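Local coordinates for protein neuraminidase (PDB 5MUL) that binds beta-D-glucuronic acid and probably hydrolyses glycosidic bonds as a beta-propeller rhamnosidase, at residues A[94-99]-A[152-157]; A[145-150]-A[198-203]; A[100-105]-A[120-125]. One frame throughout, in Å; residues are numbered along the deposited sequence. Where two conformers were deposited one is given.

Contact 1: residues A[94-99]-A[152-157]. With BDP (beta-D-glucopyranuronic acid), chain B.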
loop_
_atom_site.group_PDB
_atom_site.type_symbol
_atom_site.label_atom_id
_atom_site.label_comp_id
_atom_site.label_asym_id
_atom_site.label_seq_id
_atom_site.Cartn_x
_atom_site.Cartn_y
_atom_site.Cartn_z
ATOM N N SER A 94 5.766 8.564 3.211
ATOM C CA SER A 94 4.304 8.512 2.976
ATOM C C SER A 94 3.786 9.933 3.034
ATOM O O SER A 94 4.111 10.690 3.949
ATOM C CB SER A 94 3.530 7.638 4.013
ATOM O OG SER A 94 2.103 7.533 3.752
ATOM N N ILE A 95 2.909 10.269 2.086
ATOM C CA ILE A 95 2.251 11.555 2.008
ATOM C C ILE A 95 0.755 11.389 1.784
ATOM O O ILE A 95 0.311 10.374 1.214
ATOM C CB ILE A 95 2.873 12.469 0.916
ATOM C CG1 ILE A 95 2.470 12.043 -0.495
ATOM C CG2 ILE A 95 4.375 12.543 1.066
ATOM C CD1 ILE A 95 2.991 12.912 -1.632
ATOM N N MET A 96 -0.015 12.395 2.213
ATOM C CA MET A 96 -1.455 12.423 1.954
ATOM C C MET A 96 -1.914 13.856 2.092
ATOM O O MET A 96 -1.359 14.610 2.887
ATOM C CB MET A 96 -2.228 11.532 2.918
ATOM C CG MET A 96 -3.693 11.326 2.610
ATOM S SD MET A 96 -4.070 10.716 0.967
ATOM C CE MET A 96 -3.049 9.305 0.813
ATOM N N VAL A 97 -2.941 14.220 1.362
ATOM C CA VAL A 97 -3.516 15.558 1.463
ATOM C C VAL A 97 -4.834 15.440 2.193
ATOM O O VAL A 97 -5.607 14.529 1.893
ATOM C CB VAL A 97 -3.717 16.177 0.063
ATOM C CG1 VAL A 97 -4.302 17.572 0.180
ATOM C CG2 VAL A 97 -2.420 16.206 -0.730
ATOM N N ASP A 98 -5.080 16.335 3.152
ATOM C CA ASP A 98 -6.346 16.367 3.892
ATOM C C ASP A 98 -7.439 17.167 3.176
ATOM O O ASP A 98 -7.196 17.718 2.105
ATOM C CB ASP A 98 -6.124 16.814 5.346
ATOM C CG ASP A 98 -5.760 18.276 5.501
ATOM O OD1 ASP A 98 -6.120 19.090 4.641
ATOM O OD2 ASP A 98 -5.157 18.591 6.529
ATOM N N GLY A 99 -8.623 17.264 3.776
ATOM C CA GLY A 99 -9.757 17.927 3.121
ATOM C C GLY A 99 -9.617 19.425 2.974
ATOM O O GLY A 99 -10.399 20.045 2.236
ATOM N N GLY A 152 -12.638 14.439 4.688
ATOM C CA GLY A 152 -11.384 15.180 4.767
ATOM C C GLY A 152 -10.451 14.843 5.903
ATOM O O GLY A 152 -9.355 15.372 5.985
ATOM N N ASP A 153 -10.878 13.932 6.770
ATOM C CA ASP A 153 -10.032 13.428 7.857
ATOM C C ASP A 153 -8.959 12.491 7.294
ATOM O O ASP A 153 -9.040 12.085 6.141
ATOM C CB ASP A 153 -10.880 12.660 8.875
ATOM C CG ASP A 153 -11.732 13.542 9.776
ATOM O OD1 ASP A 153 -11.672 14.778 9.660
ATOM O OD2 ASP A 153 -12.472 12.920 10.577
ATOM N N LEU A 154 -7.941 12.184 8.099
ATOM C CA LEU A 154 -6.881 11.213 7.719
ATOM C C LEU A 154 -6.742 10.120 8.764
ATOM O O LEU A 154 -6.997 10.349 9.970
ATOM C CB LEU A 154 -5.511 11.872 7.585
ATOM C CG LEU A 154 -5.366 12.992 6.564
ATOM C CD1 LEU A 154 -3.951 13.518 6.570
ATOM C CD2 LEU A 154 -5.736 12.532 5.185
ATOM N N LEU A 155 -6.329 8.940 8.307
ATOM C CA LEU A 155 -5.876 7.846 9.164
ATOM C C LEU A 155 -4.366 7.772 9.035
ATOM O O LEU A 155 -3.808 8.030 7.965
ATOM C CB LEU A 155 -6.485 6.530 8.668
ATOM C CG LEU A 155 -6.522 5.378 9.697
ATOM C CD1 LEU A 155 -7.545 5.671 10.787
ATOM C CD2 LEU A 155 -6.803 4.067 8.998
ATOM N N PHE A 156 -3.684 7.396 10.118
ATOM C CA PHE A 156 -2.250 7.126 10.090
ATOM C C PHE A 156 -2.013 5.810 10.769
ATOM O O PHE A 156 -2.555 5.585 11.863
ATOM C CB PHE A 156 -1.475 8.232 10.803
ATOM C CG PHE A 156 0.029 8.088 10.759
ATOM C CD1 PHE A 156 0.728 8.285 9.571
ATOM C CD2 PHE A 156 0.743 7.805 11.905
ATOM C CE1 PHE A 156 2.102 8.224 9.531
ATOM C CE2 PHE A 156 2.126 7.754 11.866
ATOM C CZ PHE A 156 2.796 7.966 10.702
ATOM N N VAL A 157 -1.261 4.929 10.146
ATOM C CA VAL A 157 -0.898 3.646 10.727
ATOM C C VAL A 157 0.600 3.565 10.698
ATOM O O VAL A 157 1.229 3.970 9.723
ATOM C CB VAL A 157 -1.504 2.491 9.950
ATOM C CG1 VAL A 157 -0.977 1.153 10.456
ATOM C CG2 VAL A 157 -3.008 2.541 10.052
HETATM C C1 BDP B . -12.687 8.397 1.869
HETATM C C2 BDP B . -12.334 7.979 0.449
HETATM C C3 BDP B . -11.426 9.049 -0.153
HETATM C C4 BDP B . -12.045 10.445 0.020
HETATM C C5 BDP B . -12.355 10.722 1.475
HETATM C C6 BDP B . -12.956 12.085 1.679
HETATM O O2 BDP B . -11.641 6.719 0.419
HETATM O O3 BDP B . -11.177 8.743 -1.521
HETATM O O4 BDP B . -11.126 11.422 -0.460
HETATM O O5 BDP B . -13.277 9.719 1.885
HETATM O O6A BDP B . -14.160 12.254 1.388
HETATM O O1 BDP B . -13.640 7.471 2.390
HETATM O O6B BDP B . -12.234 12.998 2.130
#

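Contact 2: residues A[145-150]-A[198-203]. With BDP (beta-D-glucopyranuronic acid), chain B.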
loop_
_atom_site.group_PDB
_atom_site.type_symbol
_atom_site.label_atom_id
_atom_site.label_comp_id
_atom_site.label_asym_id
_atom_site.label_seq_id
_atom_site.Cartn_x
_atom_site.Cartn_y
_atom_site.Cartn_z
ATOM N N GLU A 145 2.230 5.135 7.304
ATOM C CA GLU A 145 1.291 5.069 6.176
ATOM C C GLU A 145 0.118 5.986 6.467
ATOM O O GLU A 145 -0.506 5.841 7.514
ATOM C CB GLU A 145 0.717 3.651 5.990
ATOM C CG GLU A 145 1.698 2.468 5.888
ATOM C CD GLU A 145 1.152 1.049 6.217
ATOM O OE1 GLU A 145 -0.041 0.804 6.541
ATOM O OE2 GLU A 145 1.962 0.107 6.163
ATOM N N PHE A 146 -0.250 6.880 5.546
ATOM C CA PHE A 146 -1.481 7.650 5.622
ATOM C C PHE A 146 -2.565 7.083 4.729
ATOM O O PHE A 146 -2.283 6.537 3.673
ATOM C CB PHE A 146 -1.277 9.085 5.159
ATOM C CG PHE A 146 -0.379 9.912 6.048
ATOM C CD1 PHE A 146 -0.848 10.532 7.192
ATOM C CD2 PHE A 146 0.953 10.122 5.699
ATOM C CE1 PHE A 146 -0.041 11.313 7.973
ATOM C CE2 PHE A 146 1.770 10.910 6.489
ATOM C CZ PHE A 146 1.275 11.504 7.628
ATOM N N TYR A 147 -3.804 7.325 5.122
ATOM C CA TYR A 147 -4.969 6.992 4.315
ATOM C C TYR A 147 -5.969 8.108 4.480
ATOM O O TYR A 147 -6.068 8.686 5.559
ATOM C CB TYR A 147 -5.630 5.673 4.769
ATOM C CG TYR A 147 -4.659 4.529 4.844
ATOM C CD1 TYR A 147 -3.868 4.333 5.980
ATOM C CD2 TYR A 147 -4.463 3.690 3.765
ATOM C CE1 TYR A 147 -2.939 3.303 6.006
ATOM C CE2 TYR A 147 -3.540 2.680 3.806
ATOM C CZ TYR A 147 -2.801 2.505 4.930
ATOM O OH TYR A 147 -1.865 1.458 4.951
ATOM N N PRO A 148 -6.785 8.397 3.464
ATOM C CA PRO A 148 -7.877 9.345 3.632
ATOM C C PRO A 148 -9.065 8.696 4.346
ATOM O O PRO A 148 -9.205 7.474 4.309
ATOM C CB PRO A 148 -8.286 9.612 2.193
ATOM C CG PRO A 148 -8.084 8.296 1.531
ATOM C CD PRO A 148 -6.812 7.768 2.128
ATOM N N LEU A 149 -9.868 9.489 5.038
ATOM C CA LEU A 149 -11.124 9.049 5.620
ATOM C C LEU A 149 -12.212 9.983 5.104
ATOM O O LEU A 149 -11.920 11.036 4.547
ATOM C CB LEU A 149 -11.076 9.097 7.149
ATOM C CG LEU A 149 -10.072 8.159 7.840
ATOM C CD1 LEU A 149 -10.047 8.436 9.341
ATOM C CD2 LEU A 149 -10.391 6.693 7.577
ATOM N N THR A 150 -13.450 9.650 5.395
ATOM C CA THR A 150 -14.566 10.463 4.961
ATOM C C THR A 150 -14.457 11.888 5.438
ATOM O O THR A 150 -13.953 12.168 6.548
ATOM C CB THR A 150 -15.872 9.909 5.516
ATOM O OG1 THR A 150 -15.795 9.817 6.941
ATOM C CG2 THR A 150 -16.164 8.577 4.881
ATOM N N TRP A 198 0.894 -6.179 7.772
ATOM C CA TRP A 198 -0.436 -5.721 7.383
ATOM C C TRP A 198 -0.401 -4.826 6.166
ATOM O O TRP A 198 0.643 -4.291 5.792
ATOM C CB TRP A 198 -1.098 -4.963 8.539
ATOM C CG TRP A 198 -0.285 -3.860 9.104
ATOM C CD1 TRP A 198 -0.149 -2.593 8.591
ATOM C CD2 TRP A 198 0.565 -3.907 10.252
ATOM N NE1 TRP A 198 0.701 -1.862 9.372
ATOM C CE2 TRP A 198 1.158 -2.637 10.389
ATOM C CE3 TRP A 198 0.883 -4.900 11.188
ATOM C CZ2 TRP A 198 2.049 -2.344 11.417
ATOM C CZ3 TRP A 198 1.774 -4.586 12.197
ATOM C CH2 TRP A 198 2.327 -3.314 12.292
ATOM N N GLN A 199 -1.570 -4.703 5.536
ATOM C CA GLN A 199 -1.856 -3.680 4.532
ATOM C C GLN A 199 -3.286 -3.239 4.709
ATOM O O GLN A 199 -4.133 -4.001 5.220
ATOM C CB GLN A 199 -1.654 -4.210 3.107
ATOM C CG GLN A 199 -2.339 -5.543 2.771
ATOM C CD GLN A 199 -1.563 -6.820 3.074
ATOM O OE1 GLN A 199 -2.187 -7.912 3.212
ATOM N NE2 GLN A 199 -0.275 -6.737 3.152
ATOM N N LEU A 200 -3.586 -2.014 4.324
ATOM C CA LEU A 200 -4.913 -1.411 4.514
ATOM C C LEU A 200 -5.375 -0.682 3.274
ATOM O O LEU A 200 -4.586 -0.365 2.353
ATOM C CB LEU A 200 -4.952 -0.439 5.700
ATOM C CG LEU A 200 -4.667 -1.013 7.097
ATOM C CD1 LEU A 200 -3.177 -0.935 7.429
ATOM C CD2 LEU A 200 -5.455 -0.258 8.141
ATOM N N TYR A 201 -6.671 -0.429 3.214
ATOM C CA TYR A 201 -7.265 0.376 2.137
ATOM C C TYR A 201 -8.522 0.977 2.660
ATOM O O TYR A 201 -9.302 0.276 3.325
ATOM C CB TYR A 201 -7.608 -0.530 0.977
ATOM C CG TYR A 201 -8.057 0.173 -0.262
ATOM C CD1 TYR A 201 -7.122 0.785 -1.086
ATOM C CD2 TYR A 201 -9.396 0.221 -0.632
ATOM C CE1 TYR A 201 -7.492 1.418 -2.263
ATOM C CE2 TYR A 201 -9.790 0.881 -1.822
ATOM C CZ TYR A 201 -8.817 1.463 -2.589
ATOM O OH TYR A 201 -9.150 2.075 -3.803
ATOM N N VAL A 202 -8.762 2.259 2.401
ATOM C CA VAL A 202 -10.010 2.918 2.744
ATOM C C VAL A 202 -10.823 3.013 1.441
ATOM O O VAL A 202 -10.368 3.596 0.435
ATOM C CB VAL A 202 -9.805 4.275 3.416
ATOM C CG1 VAL A 202 -11.151 4.924 3.735
ATOM C CG2 VAL A 202 -8.948 4.106 4.646
ATOM N N ASP A 203 -12.006 2.396 1.422
ATOM C CA ASP A 203 -12.798 2.305 0.217
ATOM C C ASP A 203 -13.567 3.589 -0.035
ATOM O O ASP A 203 -13.509 4.552 0.734
ATOM C CB ASP A 203 -13.635 1.013 0.195
ATOM C CG ASP A 203 -14.816 1.011 1.111
ATOM O OD1 ASP A 203 -15.264 2.076 1.592
ATOM O OD2 ASP A 203 -15.310 -0.123 1.359
HETATM C C1 BDP B . -12.687 8.397 1.869
HETATM C C2 BDP B . -12.334 7.979 0.449
HETATM C C3 BDP B . -11.426 9.049 -0.153
HETATM C C4 BDP B . -12.045 10.445 0.020
HETATM C C5 BDP B . -12.355 10.722 1.475
HETATM C C6 BDP B . -12.956 12.085 1.679
HETATM O O2 BDP B . -11.641 6.719 0.419
HETATM O O3 BDP B . -11.177 8.743 -1.521
HETATM O O4 BDP B . -11.126 11.422 -0.460
HETATM O O5 BDP B . -13.277 9.719 1.885
HETATM O O6A BDP B . -14.160 12.254 1.388
HETATM O O1 BDP B . -13.640 7.471 2.390
HETATM O O6B BDP B . -12.234 12.998 2.130
HETATM O O HOH W 1 2.879 0.139 8.803
HETATM O O HOH W 2 1.157 -1.711 4.782
HETATM O O HOH W 3 -1.192 -0.563 3.394
#

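Contact 3: residues A[100-105]-A[120-125]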
loop_
_atom_site.group_PDB
_atom_site.type_symbol
_atom_site.label_atom_id
_atom_site.label_comp_id
_atom_site.label_asym_id
_atom_site.label_seq_id
_atom_site.Cartn_x
_atom_site.Cartn_y
_atom_site.Cartn_z
ATOM N N GLU A 100 -8.677 20.006 3.695
ATOM C CA GLU A 100 -8.354 21.432 3.556
ATOM C C GLU A 100 -7.213 21.672 2.566
ATOM O O GLU A 100 -6.844 22.833 2.327
ATOM C CB GLU A 100 -8.004 22.024 4.915
ATOM C CG GLU A 100 -9.212 22.204 5.804
ATOM C CD GLU A 100 -8.862 22.502 7.246
ATOM O OE1 GLU A 100 -7.657 22.538 7.654
ATOM O OE2 GLU A 100 -9.844 22.705 8.000
ATOM N N GLY A 101 -6.623 20.619 1.999
ATOM C CA GLY A 101 -5.524 20.761 1.048
ATOM C C GLY A 101 -4.140 20.787 1.647
ATOM O O GLY A 101 -3.169 21.043 0.915
ATOM N N TYR A 102 -4.009 20.561 2.959
ATOM C CA TYR A 102 -2.695 20.472 3.568
ATOM C C TYR A 102 -2.052 19.121 3.246
ATOM O O TYR A 102 -2.726 18.059 3.324
ATOM C CB TYR A 102 -2.731 20.629 5.081
ATOM C CG TYR A 102 -2.981 22.030 5.571
ATOM C CD1 TYR A 102 -4.275 22.486 5.796
ATOM C CD2 TYR A 102 -1.931 22.875 5.844
ATOM C CE1 TYR A 102 -4.509 23.776 6.266
ATOM C CE2 TYR A 102 -2.148 24.162 6.321
ATOM C CZ TYR A 102 -3.433 24.596 6.528
ATOM O OH TYR A 102 -3.633 25.882 6.989
ATOM N N LEU A 103 -0.765 19.149 2.938
ATOM C CA LEU A 103 0.008 17.928 2.711
ATOM C C LEU A 103 0.573 17.495 4.051
ATOM O O LEU A 103 1.191 18.286 4.754
ATOM C CB LEU A 103 1.140 18.205 1.716
ATOM C CG LEU A 103 1.919 17.016 1.212
ATOM C CD1 LEU A 103 1.093 16.054 0.373
ATOM C CD2 LEU A 103 3.088 17.579 0.407
ATOM N N HIS A 104 0.358 16.235 4.420
ATOM C CA HIS A 104 0.922 15.606 5.618
ATOM C C HIS A 104 1.979 14.638 5.128
ATOM O O HIS A 104 1.762 13.883 4.175
ATOM C CB HIS A 104 -0.188 14.845 6.317
ATOM C CG HIS A 104 -1.190 15.722 6.977
ATOM N ND1 HIS A 104 -2.176 16.440 6.329
ATOM C CD2 HIS A 104 -1.379 15.921 8.297
ATOM C CE1 HIS A 104 -2.906 17.062 7.247
ATOM N NE2 HIS A 104 -2.442 16.759 8.442
ATOM N N VAL A 105 3.144 14.648 5.770
ATOM C CA VAL A 105 4.308 13.911 5.324
ATOM C C VAL A 105 4.940 13.211 6.511
ATOM O O VAL A 105 5.132 13.817 7.577
ATOM C CB VAL A 105 5.354 14.851 4.662
ATOM C CG1 VAL A 105 6.574 14.075 4.211
ATOM C CG2 VAL A 105 4.731 15.604 3.502
ATOM N N ILE A 120 2.881 24.211 5.131
ATOM C CA ILE A 120 2.581 25.450 5.852
ATOM C C ILE A 120 1.216 26.016 5.537
ATOM O O ILE A 120 0.665 26.779 6.338
ATOM C CB ILE A 120 3.639 26.528 5.582
ATOM C CG1 ILE A 120 3.677 26.911 4.089
ATOM C CG2 ILE A 120 4.985 26.072 6.090
ATOM C CD1 ILE A 120 4.477 28.167 3.814
ATOM N N ALA A 121 0.671 25.658 4.378
ATOM C CA ALA A 121 -0.599 26.158 3.907
ATOM C C ALA A 121 -1.205 25.179 2.926
ATOM O O ALA A 121 -0.492 24.313 2.388
ATOM C CB ALA A 121 -0.391 27.504 3.227
ATOM N N PRO A 122 -2.516 25.303 2.667
ATOM C CA PRO A 122 -3.134 24.487 1.618
ATOM C C PRO A 122 -2.423 24.599 0.276
ATOM O O PRO A 122 -2.141 25.715 -0.169
ATOM C CB PRO A 122 -4.548 25.063 1.533
ATOM C CG PRO A 122 -4.817 25.544 2.906
ATOM C CD PRO A 122 -3.524 26.153 3.331
ATOM N N GLY A 123 -2.083 23.481 -0.340
ATOM C CA GLY A 123 -1.435 23.487 -1.636
ATOM C C GLY A 123 0.069 23.674 -1.649
ATOM O O GLY A 123 0.699 23.463 -2.674
ATOM N N SER A 124 0.672 24.020 -0.509
ATOM C CA SER A 124 2.086 24.306 -0.464
ATOM C C SER A 124 2.902 23.024 -0.398
ATOM O O SER A 124 2.442 22.025 0.185
ATOM C CB SER A 124 2.379 25.209 0.746
ATOM O OG SER A 124 3.750 25.481 0.861
ATOM N N LEU A 125 4.100 23.065 -0.975
ATOM C CA LEU A 125 5.110 22.020 -0.868
ATOM C C LEU A 125 6.110 22.309 0.246
ATOM O O LEU A 125 6.945 21.486 0.541
ATOM C CB LEU A 125 5.851 21.873 -2.180
ATOM C CG LEU A 125 4.964 21.550 -3.393
ATOM C CD1 LEU A 125 5.825 21.582 -4.638
ATOM C CD2 LEU A 125 4.283 20.197 -3.225
HETATM O O HOH W 4 -0.310 20.992 -0.109
#

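Contact 1: residues A[94-99]-A[152-157]
The first torsion of Met96 sets CG opposite the backbone N (chi1 -171°), and that of Leu154 places CG beside its own N, opposite the carbonyl carbon; together they bring Met96 CG to 3.5 Å from Leu154 CD2. The two side chains meet obliquely through CG and one methyl branch, and two further bends turn the far end of the methionine away from 152-157, a path that an unbranched, flexible chain can follow. The same leucine branch, CD2, lies 3.9 Å from Val97 O. Its branching carbon CG is 4.1 Å from Asp98 CB, so leucine fills the wedge between the strands with hydrocarbon alone. The carboxylate of Asp98 points elsewhere, with OD1 accepting from the backbone N of Glu100 and of Tyr102. Where the two segments converge, Gly99 N donates to Gly152 O over 3.0 Å, in the carbonyl plane and on a lone pair. The CA atoms of Gly99 and Gly152 are only 3.6 Å apart; a side chain on either would clash, and the positive phi of Gly152 also favours glycine. Gly152 N in turn gives a bent hydrogen bond (133°) to O6B of the glucuronate carboxylate, 3.0 Å away. Thus two neighbouring sheets of the beta-propeller meet at two glycines, one of which, Gly152, lines the glucuronate site, where Glu389, Lys392 and Asp203 also hydrogen-bond the sugar.

Contact 2: residues A[145-150]-A[198-203]
Tyr147 lies across Leu200 at about a right angle, its CZ 3.7 Å from Leu200 CB, and fills the space between two nearly parallel strands whose axes pass 7.1 Å apart. Packing is tightest toward the sugar. There Val202, with CG1 opposite its backbone N (chi1 179°), sets that methyl 3.3 Å from Pro148 O and turns CG2 to Tyr147 CB, so a compact branched residue fills the narrow gap. Pro148 O is buried here without a polar partner. Toward Glu145 and Trp198 the contact is looser and water takes over. The Tyr147 hydroxyl donates to Glu145 OE1 over 2.5 Å, meeting it from above the carboxylate plane, and water 3 joins Tyr147 OH to Leu200 N, 2.9 Å from the water. A second water donates to Trp198 O at 2.8 Å, while another links Glu145 OE2 and Trp198 NE1 weakly. A phenylalanine in place of Tyr147 would lack the hydroxyl and is likely to leave Glu145 OE1 without this donor and water 3 without this acceptor. At the tight end, Asp203 O accepts from O2 of the glucuronate at 2.9 Å, and the Pro148 ring lies against the sugar. Each strand is the edge of its own sheet: 144-148 pairs with 154-160, and 195-202 with 208-215, while helix 388-394 packs on Pro148 and Tyr201.

Contact 3: residues A[100-105]-A[120-125]
A type II beta turn, Ala121 to Ser124, docks against Gly101 and Tyr102 in the hairpin connection between strands 92-97 and 103-108. Proline and glycine occupy its two central positions, as suits this turn: Pro122 has its phi fixed by the ring, and Gly123 takes the positive phi that other residues adopt less readily. The turn closes through Ser124 N to Ala121 O, 3.1 Å. Across the contact Gly123 N donates to Gly101 O over 2.9 Å, nearly straight (164°) but approaching from well above the carbonyl plane. The same oxygen is gripped again by water 4, which donates to it at 3.0 Å and also to Ser124 O, and Pro122 CA adds a C-H...O contact at 3.5 Å. Gly101 suits its positive phi, where a CB would crowd the carbonyl O of Glu100 and also press on Pro122. The side chain of Tyr102 leaves with CG beside the backbone N (chi1 -74°), which carries the ring alongside Pro122. Pro122 CD then lies over one face, offset toward the rim, in a CH-pi contact 3.9 Å from the Tyr102 ring centroid and 26° off the normal. Ring atom CE2 meets Ala121 CA at 3.5 Å, while Ile120 O lies at the ring edge; Arg118 makes a cation-pi contact with this tyrosine. Lys67, from strand 62-69 of the neighbouring sheet, hydrogen-bonds Gly123 O. The arrangement is a Pro-Gly beta turn with a proline-aromatic CH-pi contact, lying against a hairpin in the peripheral part of the propeller.

How the contacts relate
Contacts 1 and 2 lie about 8 Å apart between centres and share the sheet in which strands 144-148 and 154-160 are antiparallel neighbours. Contact 3 is about 11 Å from contact 1, with which it shares the hairpin of strands 92-97 and 103-108, and about 19 Å from contact 2. Along the chain, 100-105 and 120-125 both fall between the segments of contact 1, whereas contacts 1 and 2 interleave, 145-150 preceding 152-157. Contacts 1 and 2 thereby join three successive sheets of the propeller side by side. Both touch the glucuronate, while contact 3 lies farther out, against the hairpin turn next to contact 1.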